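Lipid-transfer protein (Thermomonospora curvata, PDB 6OK1) is of unknown function but adopts the thiolase fold and may take part in lipid transfer. Local coordinates at residues G14-E17 against G23-E26; E32-A37 against V106-F111; A36-A39 against E44-D47; G50-T55 against V90-M95; I62-A65 against G69-E72. All coordinates share one frame; numbering follows the deposited sequence. Where two conformers were deposited one is given.

Overall arrangement
Strand 8-15 leads into contact 1, which closes the short loop before helix 26-40. That helix starts two further contacts. Contact 2 reaches across a long loop to strand 104-112, while contact 3 closes the turn just after the helix, sharing Ala36 and Ala37 with contact 2. Contact 4, between strand 50-54 and helix 86-98, nests inside the loop of contact 2; contact 5, at the end of helix 61-68, nests inside contact 4. Contacts 1 and 2 are joined by the Arg24-Glu32 salt bridge, and Ile70 of contact 5 packs on contacts 2, 3 and 4. Contacts 2 and 4 pack helices on the mixed sheet of the thiolase fold, while 1, 3 and 5 fasten connecting loops.

Contact 1 of 5, residues G14-E17 against G23-E26; sequences GATE and GRSE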
loop_
_atom_site.group_PDB
_atom_site.type_symbol
_atom_site.label_atom_id
_atom_site.label_comp_id
_atom_site.label_asym_id
_atom_site.label_seq_id
_atom_site.Cartn_x
_atom_site.Cartn_y
_atom_site.Cartn_z
ATOM N N GLY A 14 15.883 12.570 9.443
ATOM C CA GLY A 14 15.127 13.461 10.295
ATOM C C GLY A 14 14.160 12.679 11.140
ATOM O O GLY A 14 13.557 11.706 10.677
ATOM N N ALA A 15 13.999 13.098 12.385
ATOM C CA ALA A 15 13.123 12.390 13.307
ATOM C C ALA A 15 12.501 13.376 14.280
ATOM O O ALA A 15 13.065 14.440 14.559
ATOM C CB ALA A 15 13.895 11.317 14.082
ATOM N N THR A 16 11.310 13.028 14.758
ATOM C CA THR A 16 10.755 13.653 15.941
ATOM C C THR A 16 11.437 13.033 17.142
ATOM O O THR A 16 12.191 12.063 17.017
ATOM C CB THR A 16 9.237 13.441 16.043
ATOM O OG1 THR A 16 8.948 12.058 16.297
ATOM C CG2 THR A 16 8.558 13.873 14.763
ATOM N N GLU A 17 11.139 13.565 18.321
ATOM C CA GLU A 17 11.428 12.812 19.523
ATOM C C GLU A 17 10.593 11.540 19.509
ATOM O O GLU A 17 9.479 11.513 18.971
ATOM C CB GLU A 17 11.141 13.653 20.780
ATOM C CG GLU A 17 9.713 13.589 21.297
ATOM C CD GLU A 17 8.702 14.317 20.410
ATOM O OE1 GLU A 17 9.130 15.081 19.516
ATOM O OE2 GLU A 17 7.478 14.124 20.632
ATOM N N GLY A 23 1.454 13.812 21.944
ATOM C CA GLY A 23 0.550 14.932 22.108
ATOM C C GLY A 23 0.101 15.591 20.826
ATOM O O GLY A 23 -0.504 16.668 20.878
ATOM N N ARG A 24 0.357 14.991 19.666
ATOM C CA ARG A 24 -0.036 15.628 18.409
ATOM C C ARG A 24 -0.356 14.546 17.378
ATOM O O ARG A 24 -0.264 13.349 17.656
ATOM C CB ARG A 24 1.030 16.614 17.951
ATOM C CG ARG A 24 2.462 16.069 17.761
ATOM C CD ARG A 24 3.470 17.164 18.090
ATOM N NE ARG A 24 4.849 16.929 17.653
ATOM C CZ ARG A 24 5.763 16.243 18.345
ATOM N NH1 ARG A 24 5.451 15.689 19.505
ATOM N NH2 ARG A 24 6.996 16.116 17.872
ATOM N N SER A 25 -0.802 14.972 16.198
ATOM C CA SER A 25 -1.318 14.034 15.211
ATOM C C SER A 25 -0.196 13.266 14.527
ATOM O O SER A 25 0.947 13.721 14.444
ATOM C CB SER A 25 -2.136 14.754 14.143
ATOM O OG SER A 25 -1.287 15.454 13.279
ATOM N N GLU A 26 -0.559 12.083 14.005
ATOM C CA GLU A 26 0.382 11.316 13.179
ATOM C C GLU A 26 0.842 12.131 11.980
ATOM O O GLU A 26 2.029 12.111 11.612
ATOM C CB GLU A 26 -0.262 9.997 12.742
ATOM C CG GLU A 26 -0.711 9.140 13.919
ATOM C CD GLU A 26 -0.983 7.683 13.579
ATOM O OE1 GLU A 26 -1.362 7.398 12.418
ATOM O OE2 GLU A 26 -0.824 6.826 14.493
#
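Glu17 and Arg24 reach for each other from opposite directions and meet in a two-pronged, end-on salt bridge. NH1 of Arg24 gives one hydrogen to Glu17 OE2 at 2.8 Å and NH2 of Arg24 gives one to Glu17 OE1 at 2.9 Å, with N-H...O angles of 169° and 165°. Each oxygen is met on its syn lone pair, and both lie close to the guanidinium plane; the carboxylate and guanidinium are only 19° from coplanar. Two parallel bonds of this kind fix the rotation of both end groups.

The arginine has more partners than this one. NH2 also makes a salt bridge with Glu32, so one positive charge is shared by two carboxylates, which probably keeps them ionised. NH1 in turn bonds the carbonyl oxygen of Ser22. The contact spans the surface loop of the thiolase fold that leaves the end of strand 8-15 and enters helix 26-40, where Ser25 is the N-cap and its OG takes the backbone N of Gln28.

Beside the bridge, Thr16 CB approaches NH2 of Arg24 obliquely, 3.9 Å away. Its hydroxyl is turned elsewhere: OG1 of Thr16 donates to the carbonyl O of Glu17 at 2.8 Å, coming from above the carbonyl plane, and also bonds the backbone N of Gly221 on the neighbouring strand.

Contact 2 of 5, residues E32-A37 against V106-F111; sequences EAVLAA and VCYRAF
Val34 of helix 26-40 sets its two methyls against Val106 and Tyr108, which lie two residues apart on strand 104-112 and face the same side of the sheet. Nothing polar passes between the segments; the contact is a buried apolar one.

Starting from the backbone, CB of Val34 stands 4.4 Å from CG1 of Val106, and the closer touches are made by the methyls. CG1, placed opposite the backbone N with chi1 at 164°, comes to 4.1 Å from CG1 of Val106. The other methyl, CG2, does more: it lies 4.0 Å from that same Val106 CG1 and 3.9 Å from Tyr108 CB, then continues beside the root of the tyrosine ring, with CG of Tyr108 4.0 Å away. It comes to the ring at a slant. All these separations are ordinary van der Waals distances, close without strain.

Tyr108 leaves its backbone with CG between N and the carbonyl carbon (chi1 65°); the ring runs past the valine, and its hydroxyl bonds the carbonyl oxygen of Ser59. Val34 therefore meets only the apolar base of this residue, while the polar end is satisfied farther on.

In the fold, the helix lies on one face of the sheet, its Ala33 and Ala37 resting on Ala223 of strand 219-228. Val34 fills in toward helix 61-68, where Val64 also packs on Tyr108, and strand 104-112 itself runs between strands 50-54 and 219-228.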
loop_
_atom_site.group_PDB
_atom_site.type_symbol
_atom_site.label_atom_id
_atom_site.label_comp_id
_atom_site.label_asym_id
_atom_site.label_seq_id
_atom_site.Cartn_x
_atom_site.Cartn_y
_atom_site.Cartn_z
ATOM N N GLU A 32 6.847 16.834 10.546
ATOM C CA GLU A 32 8.053 17.259 11.255
ATOM C C GLU A 32 9.269 16.452 10.810
ATOM O O GLU A 32 10.328 17.017 10.526
ATOM C CB GLU A 32 7.875 17.150 12.768
ATOM C CG GLU A 32 6.952 18.194 13.348
ATOM C CD GLU A 32 6.761 18.047 14.844
ATOM O OE1 GLU A 32 7.640 17.450 15.513
ATOM O OE2 GLU A 32 5.729 18.539 15.349
ATOM N N ALA A 33 9.144 15.126 10.779
ATOM C CA ALA A 33 10.281 14.281 10.418
ATOM C C ALA A 33 10.718 14.539 8.980
ATOM O O ALA A 33 11.918 14.625 8.684
ATOM C CB ALA A 33 9.897 12.803 10.624
ATOM N N VAL A 34 9.753 14.688 8.075
ATOM C CA VAL A 34 10.058 14.900 6.665
ATOM C C VAL A 34 10.792 16.221 6.469
ATOM O O VAL A 34 11.821 16.278 5.790
ATOM C CB VAL A 34 8.765 14.852 5.843
ATOM C CG1 VAL A 34 8.940 15.435 4.470
ATOM C CG2 VAL A 34 8.260 13.403 5.756
ATOM N N LEU A 35 10.268 17.306 7.047
ATOM C CA LEU A 35 10.973 18.589 6.947
ATOM C C LEU A 35 12.363 18.520 7.568
ATOM O O LEU A 35 13.309 19.137 7.054
ATOM C CB LEU A 35 10.147 19.699 7.605
ATOM C CG LEU A 35 8.914 20.110 6.784
ATOM C CD1 LEU A 35 8.076 21.134 7.544
ATOM C CD2 LEU A 35 9.292 20.680 5.410
ATOM N N ALA A 36 12.505 17.805 8.686
ATOM C CA ALA A 36 13.810 17.701 9.334
ATOM C C ALA A 36 14.804 16.974 8.441
ATOM O O ALA A 36 15.964 17.385 8.335
ATOM C CB ALA A 36 13.676 17.002 10.688
ATOM N N ALA A 37 14.359 15.907 7.761
ATOM C CA ALA A 37 15.253 15.146 6.885
ATOM C C ALA A 37 15.649 15.969 5.662
ATOM O O ALA A 37 16.817 15.971 5.251
ATOM C CB ALA A 37 14.589 13.837 6.453
ATOM N N VAL A 106 11.606 11.185 -0.414
ATOM C CA VAL A 106 11.579 11.063 1.041
ATOM C C VAL A 106 10.807 9.812 1.439
ATOM O O VAL A 106 9.666 9.621 1.022
ATOM C CB VAL A 106 10.982 12.313 1.706
ATOM C CG1 VAL A 106 11.143 12.232 3.197
ATOM C CG2 VAL A 106 11.684 13.578 1.177
ATOM N N CYS A 107 11.437 8.967 2.251
ATOM C CA CYS A 107 10.822 7.779 2.818
ATOM C C CYS A 107 10.470 8.086 4.268
ATOM O O CYS A 107 11.305 8.628 4.989
ATOM C CB CYS A 107 11.781 6.586 2.758
ATOM S SG CYS A 107 12.558 6.342 1.158
ATOM N N TYR A 108 9.242 7.758 4.700
ATOM C CA TYR A 108 8.843 8.152 6.052
ATOM C C TYR A 108 7.879 7.154 6.683
ATOM O O TYR A 108 7.238 6.349 6.008
ATOM C CB TYR A 108 8.200 9.555 6.058
ATOM C CG TYR A 108 6.881 9.648 5.303
ATOM C CD1 TYR A 108 6.860 9.914 3.953
ATOM C CD2 TYR A 108 5.660 9.481 5.948
ATOM C CE1 TYR A 108 5.654 10.000 3.263
ATOM C CE2 TYR A 108 4.455 9.552 5.254
ATOM C CZ TYR A 108 4.472 9.824 3.923
ATOM O OH TYR A 108 3.315 9.904 3.212
ATOM N N ARG A 109 7.782 7.237 8.011
ATOM C CA ARG A 109 6.788 6.524 8.791
ATOM C C ARG A 109 6.591 7.328 10.061
ATOM O O ARG A 109 7.571 7.720 10.699
ATOM C CB ARG A 109 7.243 5.090 9.114
ATOM C CG ARG A 109 6.194 4.206 9.770
ATOM C CD ARG A 109 5.139 3.763 8.783
ATOM N NE ARG A 109 4.202 2.814 9.384
ATOM C CZ ARG A 109 3.036 3.117 9.936
ATOM N NH1 ARG A 109 2.570 4.368 9.962
ATOM N NH2 ARG A 109 2.305 2.138 10.480
ATOM N N ALA A 110 5.341 7.576 10.424
ATOM C CA ALA A 110 5.064 8.263 11.681
ATOM C C ALA A 110 3.752 7.779 12.271
ATOM O O ALA A 110 2.778 7.562 11.546
ATOM C CB ALA A 110 5.019 9.786 11.481
ATOM N N PHE A 111 3.725 7.596 13.589
ATOM C CA PHE A 111 2.510 7.104 14.217
ATOM C C PHE A 111 2.508 7.411 15.706
ATOM O O PHE A 111 3.543 7.736 16.311
ATOM C CB PHE A 111 2.314 5.590 13.988
ATOM C CG PHE A 111 3.550 4.740 14.193
ATOM C CD1 PHE A 111 4.327 4.835 15.342
ATOM C CD2 PHE A 111 3.876 3.762 13.257
ATOM C CE1 PHE A 111 5.440 4.001 15.538
ATOM C CE2 PHE A 111 4.974 2.913 13.444
ATOM C CZ PHE A 111 5.768 3.044 14.592
#

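Contact 3 of 5, residues A36-A39 against E44-D47; sequences AAIA and EPSD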
loop_
_atom_site.group_PDB
_atom_site.type_symbol
_atom_site.label_atom_id
_atom_site.label_comp_id
_atom_site.label_asym_id
_atom_site.label_seq_id
_atom_site.Cartn_x
_atom_site.Cartn_y
_atom_site.Cartn_z
ATOM N N ALA A 36 12.505 17.805 8.686
ATOM C CA ALA A 36 13.810 17.701 9.334
ATOM C C ALA A 36 14.804 16.974 8.441
ATOM O O ALA A 36 15.964 17.385 8.335
ATOM C CB ALA A 36 13.676 17.002 10.688
ATOM N N ALA A 37 14.359 15.907 7.761
ATOM C CA ALA A 37 15.253 15.146 6.885
ATOM C C ALA A 37 15.649 15.969 5.662
ATOM O O ALA A 37 16.817 15.971 5.251
ATOM C CB ALA A 37 14.589 13.837 6.453
ATOM N N ILE A 38 14.694 16.712 5.109
ATOM C CA ILE A 38 14.955 17.578 3.967
ATOM C C ILE A 38 16.010 18.615 4.335
ATOM O O ILE A 38 16.981 18.835 3.598
ATOM C CB ILE A 38 13.638 18.235 3.511
ATOM C CG1 ILE A 38 12.699 17.177 2.889
ATOM C CG2 ILE A 38 13.891 19.372 2.529
ATOM C CD1 ILE A 38 11.251 17.634 2.675
ATOM N N ALA A 39 15.820 19.279 5.474
ATOM C CA ALA A 39 16.796 20.267 5.931
ATOM C C ALA A 39 18.148 19.616 6.189
ATOM O O ALA A 39 19.197 20.207 5.905
ATOM C CB ALA A 39 16.284 20.956 7.190
ATOM N N GLU A 44 15.445 21.892 0.025
ATOM C CA GLU A 44 14.191 22.585 0.276
ATOM C C GLU A 44 13.018 21.670 -0.058
ATOM O O GLU A 44 13.151 20.803 -0.918
ATOM C CB GLU A 44 14.074 23.856 -0.571
ATOM C CG GLU A 44 15.113 24.937 -0.238
ATOM C CD GLU A 44 14.843 25.637 1.084
ATOM O OE1 GLU A 44 13.864 25.280 1.768
ATOM O OE2 GLU A 44 15.615 26.549 1.442
ATOM N N PRO A 45 11.851 21.860 0.574
ATOM C CA PRO A 45 10.705 20.972 0.255
ATOM C C PRO A 45 10.341 20.926 -1.223
ATOM O O PRO A 45 10.001 19.847 -1.714
ATOM C CB PRO A 45 9.569 21.552 1.106
ATOM C CG PRO A 45 10.256 22.175 2.286
ATOM C CD PRO A 45 11.565 22.717 1.739
ATOM N N SER A 46 10.417 22.055 -1.950
ATOM C CA SER A 46 10.098 22.079 -3.376
ATOM C C SER A 46 11.040 21.212 -4.202
ATOM O O SER A 46 10.719 20.891 -5.356
ATOM C CB SER A 46 10.140 23.520 -3.902
ATOM O OG SER A 46 11.428 24.063 -3.674
ATOM N N ASP A 47 12.190 20.832 -3.649
ATOM C CA ASP A 47 13.090 19.923 -4.350
ATOM C C ASP A 47 12.544 18.490 -4.410
ATOM O O ASP A 47 12.929 17.730 -5.306
ATOM C CB ASP A 47 14.463 19.912 -3.678
ATOM C CG ASP A 47 15.168 21.256 -3.754
ATOM O OD1 ASP A 47 15.010 21.934 -4.781
ATOM O OD2 ASP A 47 15.877 21.621 -2.794
#
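Ile38 covers one face of the peptide group that links Glu44 to Pro45. Its CG2 sits almost directly above the carbonyl carbon, with Glu44 C 3.6 Å from Ile38 CG2, and a little farther from the nitrogen, Pro45 N being 3.8 Å from the same methyl. The proline ring extends this surface, and its CD lies 4.2 Å from Ile38 CG2. A second flat group, the Asp47 carboxylate, turns back to its own segment: Glu44 N donates to Asp47 OD2 at 2.9 Å, arriving on the anti side and well out of the carboxylate plane.

The torsions of Ile38 explain the fit. A chi1 of -69° sets CG1 beside the backbone N, anti to the carbonyl carbon, and leaves CG2 anti to N, pointing at the peptide, while the longer branch carries CD1 to 4.2 Å from Pro45 CA. This is the turn from helix 26-40 to strand 50-54 of the thiolase fold, and a short 3-10 segment, 45-47, shapes it. The turn is closed by the backbone bond from Asp47 N to Glu44 O, 2.9 Å, so Asp47 holds Glu44 at both its N and its O.

CB of Glu44 points away from Ile38, and only the backbone of this exposed residue meets it. On the inner side Ile38 packs against Val48 and Ile70.

Contact 4 of 5, residues G50-T55 against V90-M95; sequences GLVTFT and VQQAAM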
loop_
_atom_site.group_PDB
_atom_site.type_symbol
_atom_site.label_atom_id
_atom_site.label_comp_id
_atom_site.label_asym_id
_atom_site.label_seq_id
_atom_site.Cartn_x
_atom_site.Cartn_y
_atom_site.Cartn_z
ATOM N N GLY A 50 9.354 12.823 -4.849
ATOM C CA GLY A 50 8.896 11.473 -4.549
ATOM C C GLY A 50 8.676 11.277 -3.065
ATOM O O GLY A 50 9.397 11.837 -2.227
ATOM N N LEU A 51 7.677 10.444 -2.736
ATOM C CA LEU A 51 7.380 10.074 -1.355
ATOM C C LEU A 51 7.050 8.591 -1.284
ATOM O O LEU A 51 6.238 8.103 -2.074
ATOM C CB LEU A 51 6.195 10.868 -0.790
ATOM C CG LEU A 51 6.456 12.347 -0.473
ATOM C CD1 LEU A 51 5.172 13.058 -0.018
ATOM C CD2 LEU A 51 7.545 12.534 0.572
ATOM N N VAL A 52 7.643 7.898 -0.315
ATOM C CA VAL A 52 7.416 6.467 -0.106
ATOM C C VAL A 52 7.084 6.238 1.367
ATOM O O VAL A 52 7.752 6.772 2.255
ATOM C CB VAL A 52 8.638 5.626 -0.527
ATOM C CG1 VAL A 52 8.311 4.150 -0.416
ATOM C CG2 VAL A 52 9.081 5.969 -1.982
ATOM N N THR A 53 6.054 5.441 1.643
ATOM C CA THR A 53 5.787 5.069 3.037
ATOM C C THR A 53 5.225 3.651 3.063
ATOM O O THR A 53 5.295 2.913 2.071
ATOM C CB THR A 53 4.890 6.108 3.732
ATOM O OG1 THR A 53 4.761 5.793 5.119
ATOM C CG2 THR A 53 3.512 6.184 3.123
ATOM N N PHE A 54 4.730 3.249 4.229
ATOM C CA PHE A 54 4.148 1.934 4.452
ATOM C C PHE A 54 2.674 1.932 4.051
ATOM O O PHE A 54 1.987 2.950 4.150
ATOM C CB PHE A 54 4.211 1.544 5.932
ATOM C CG PHE A 54 5.613 1.303 6.509
ATOM C CD1 PHE A 54 6.782 1.892 5.982
ATOM C CD2 PHE A 54 5.722 0.514 7.652
ATOM C CE1 PHE A 54 8.015 1.676 6.598
ATOM C CE2 PHE A 54 6.973 0.293 8.266
ATOM C CZ PHE A 54 8.097 0.849 7.726
ATOM N N THR A 55 2.153 0.750 3.715
ATOM C CA THR A 55 0.726 0.680 3.365
ATOM C C THR A 55 -0.158 1.214 4.492
ATOM O O THR A 55 -1.170 1.890 4.234
ATOM C CB THR A 55 0.320 -0.754 3.001
ATOM O OG1 THR A 55 0.835 -1.666 3.976
ATOM C CG2 THR A 55 0.896 -1.129 1.715
ATOM N N VAL A 90 13.288 2.361 1.108
ATOM C CA VAL A 90 14.518 2.909 0.566
ATOM C C VAL A 90 14.875 2.259 -0.773
ATOM O O VAL A 90 15.383 2.939 -1.668
ATOM C CB VAL A 90 15.649 2.764 1.592
ATOM C CG1 VAL A 90 16.983 3.237 0.983
ATOM C CG2 VAL A 90 15.331 3.581 2.841
ATOM N N GLN A 91 14.635 0.950 -0.937
ATOM C CA GLN A 91 14.783 0.343 -2.261
ATOM C C GLN A 91 13.930 1.071 -3.289
ATOM O O GLN A 91 14.403 1.392 -4.389
ATOM C CB GLN A 91 14.418 -1.137 -2.253
ATOM C CG GLN A 91 14.787 -1.790 -3.575
ATOM C CD GLN A 91 14.149 -3.121 -3.754
ATOM O OE1 GLN A 91 12.934 -3.253 -3.596
ATOM N NE2 GLN A 91 14.938 -4.126 -4.096
ATOM N N GLN A 92 12.652 1.316 -2.955
ATOM C CA GLN A 92 11.765 2.068 -3.840
ATOM C C GLN A 92 12.394 3.378 -4.275
ATOM O O GLN A 92 12.447 3.690 -5.470
ATOM C CB GLN A 92 10.425 2.315 -3.145
ATOM C CG GLN A 92 9.499 1.118 -3.103
ATOM C CD GLN A 92 8.805 0.914 -4.435
ATOM O OE1 GLN A 92 8.331 1.879 -5.044
ATOM N NE2 GLN A 92 8.804 -0.296 -4.926
ATOM N N ALA A 93 12.887 4.147 -3.316
ATOM C CA ALA A 93 13.461 5.443 -3.619
ATOM C C ALA A 93 14.695 5.300 -4.497
ATOM O O ALA A 93 14.875 6.054 -5.458
ATOM C CB ALA A 93 13.795 6.155 -2.312
ATOM N N ALA A 94 15.557 4.342 -4.168
ATOM C CA ALA A 94 16.762 4.113 -4.968
ATOM C C ALA A 94 16.422 3.723 -6.398
ATOM O O ALA A 94 17.094 4.146 -7.341
ATOM C CB ALA A 94 17.619 3.027 -4.317
ATOM N N MET A 95 15.404 2.887 -6.570
ATOM C CA MET A 95 14.946 2.486 -7.895
ATOM C C MET A 95 14.425 3.678 -8.687
ATOM O O MET A 95 14.688 3.809 -9.889
ATOM C CB MET A 95 13.857 1.427 -7.717
ATOM C CG MET A 95 13.317 0.770 -8.953
ATOM S SD MET A 95 11.911 -0.322 -8.591
ATOM C CE MET A 95 12.193 -0.745 -6.871
#
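Strand 50-54 passes helix 86-98 with Val52 opposite Ala93, their CA atoms 7.1 Å apart. Both methyls of Val52 point at the helix and straddle the base of Gln92: CG1 of Val52 is 3.9 Å from Gln92 CB, and CG2 of Val52 is 4.1 Å from that same carbon. CG2 also lies 4.4 Å from Ala93 N, next to the helix backbone. The two side chains cross at about a right angle.

The glutamine chain bends at chi2, about the CB-CG bond (-78°), which carries the amide away from the valine to other partners. Its OE1 bonds OG of Ser77 on strand 75-79, and its NE2 bonds OE1 of Gln92 in the second subunit. Val52 and Val105 face this helix while Leu51 and Val106 face the other way, so the helix lies on the face of the sheet opposite to that met by helix 26-40, within the stretch of chain that leads from strand 75-79 to strand 104-112.

Chemically, the interface is split: Val52 of the strand and CB of Gln92 on the helix meet through carbon alone, while the buried amide has its polar needs met by Ser77 and by its counterpart across the subunit boundary.

Contact 5 of 5, residues I62-A65 against G69-E72; sequences IHVA and GIGE. With NA (sodium ion), chain E.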
loop_
_atom_site.group_PDB
_atom_site.type_symbol
_atom_site.label_atom_id
_atom_site.label_comp_id
_atom_site.label_asym_id
_atom_site.label_seq_id
_atom_site.Cartn_x
_atom_site.Cartn_y
_atom_site.Cartn_z
ATOM N N ILE A 62 -0.145 12.701 -0.339
ATOM C CA ILE A 62 -0.703 14.002 -0.716
ATOM C C ILE A 62 -0.895 14.895 0.501
ATOM O O ILE A 62 -0.779 16.121 0.396
ATOM C CB ILE A 62 -2.020 13.850 -1.485
ATOM C CG1 ILE A 62 -3.062 13.063 -0.683
ATOM C CG2 ILE A 62 -1.740 13.216 -2.859
ATOM C CD1 ILE A 62 -4.460 13.095 -1.336
ATOM N N HIS A 63 -1.210 14.316 1.654
ATOM C CA HIS A 63 -1.385 15.134 2.850
ATOM C C HIS A 63 -0.051 15.645 3.355
ATOM O O HIS A 63 0.076 16.819 3.726
ATOM C CB HIS A 63 -2.111 14.328 3.923
ATOM C CG HIS A 63 -3.540 14.064 3.573
ATOM N ND1 HIS A 63 -4.407 15.084 3.237
ATOM C CD2 HIS A 63 -4.238 12.914 3.442
ATOM C CE1 HIS A 63 -5.589 14.569 2.939
ATOM N NE2 HIS A 63 -5.516 13.254 3.064
ATOM N N VAL A 64 0.978 14.801 3.323
ATOM C CA VAL A 64 2.324 15.275 3.640
ATOM C C VAL A 64 2.741 16.372 2.661
ATOM O O VAL A 64 3.301 17.410 3.055
ATOM C CB VAL A 64 3.316 14.089 3.645
ATOM C CG1 VAL A 64 4.759 14.566 3.792
ATOM C CG2 VAL A 64 2.963 13.143 4.794
ATOM N N ALA A 65 2.483 16.167 1.375
ATOM C CA ALA A 65 3.002 17.107 0.392
ATOM C C ALA A 65 2.327 18.472 0.513
ATOM O O ALA A 65 2.998 19.497 0.402
ATOM C CB ALA A 65 2.842 16.549 -1.013
ATOM N N GLY A 69 4.741 21.746 1.667
ATOM C CA GLY A 69 5.201 22.501 0.517
ATOM C C GLY A 69 6.015 21.706 -0.475
ATOM O O GLY A 69 6.642 22.305 -1.365
ATOM N N ILE A 70 6.016 20.372 -0.357
ATOM C CA ILE A 70 6.631 19.512 -1.369
ATOM C C ILE A 70 5.930 19.672 -2.710
ATOM O O ILE A 70 6.553 19.539 -3.775
ATOM C CB ILE A 70 6.618 18.052 -0.847
ATOM C CG1 ILE A 70 7.714 17.898 0.196
ATOM C CG2 ILE A 70 6.766 17.041 -1.971
ATOM C CD1 ILE A 70 7.644 16.605 1.007
ATOM N N GLY A 71 4.631 19.940 -2.689
ATOM C CA GLY A 71 3.930 20.244 -3.931
ATOM C C GLY A 71 3.760 19.012 -4.808
ATOM O O GLY A 71 3.344 17.947 -4.349
ATOM N N GLU A 72 4.118 19.140 -6.082
ATOM C CA GLU A 72 3.899 18.070 -7.043
ATOM C C GLU A 72 4.784 16.876 -6.738
ATOM O O GLU A 72 5.882 17.015 -6.201
ATOM C CB GLU A 72 4.211 18.546 -8.465
ATOM C CG GLU A 72 3.287 19.599 -9.016
ATOM C CD GLU A 72 3.792 20.118 -10.356
ATOM O OE1 GLU A 72 5.004 20.394 -10.470
ATOM O OE2 GLU A 72 2.998 20.199 -11.311
HETATM NA NA NA E . 7.524 18.550 -5.489
HETATM O O HOH W 1 8.727 18.753 -7.642
HETATM O O HOH W 2 7.255 20.672 -6.263
#
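Ala65, near the end of helix 61-68, packs on Ile70 in a loop whose backbone carbonyls hold a sodium ion. Ile70 O binds the ion at 2.2 Å and Glu72 O at 2.4 Å; two waters and the carbonyl O of Val48 complete a five-oxygen shell with no carboxylate in it. The ion thereby joins this loop to the one that precedes strand 50-54.

Where the helix runs out, three successive backbone nitrogens gather round the carbonyl oxygen of Ala65. Gly69 N lies 3.1 Å from Ala65 O and makes a weak hydrogen bond, bent to 128°; Ile70 N is 3.2 Å from that oxygen, and Gly71 N follows at 3.5 Å. The chain thus winds tightly round the last turn. Gly69 leaves the helix with a positive phi of 84°, a value that suits a residue with no side chain, and Gly71 again takes a positive phi.

The side chains pack beneath this turn. Ala65 CB is 4.1 Å from Ile70 CB and 3.7 Å from the carbonyl O of Gly71, so the small methyl lies between side chain and backbone. One residue earlier, Val64 CG1 reaches Ile70 CD1 at 4.5 Å, a looser apolar touch. With Ile70 set by these contacts, the loop turns the carbonyls of Ile70 and Glu72 to the sodium ion.

Ile70 packs inward on Val34 and Ile38 of helix 26-40 and on Leu51 of strand 50-54, with Val64 meeting Leu27 and Leu51 alongside. The loop then leads on to strand 75-79, next to strand 50-54 in the sheet.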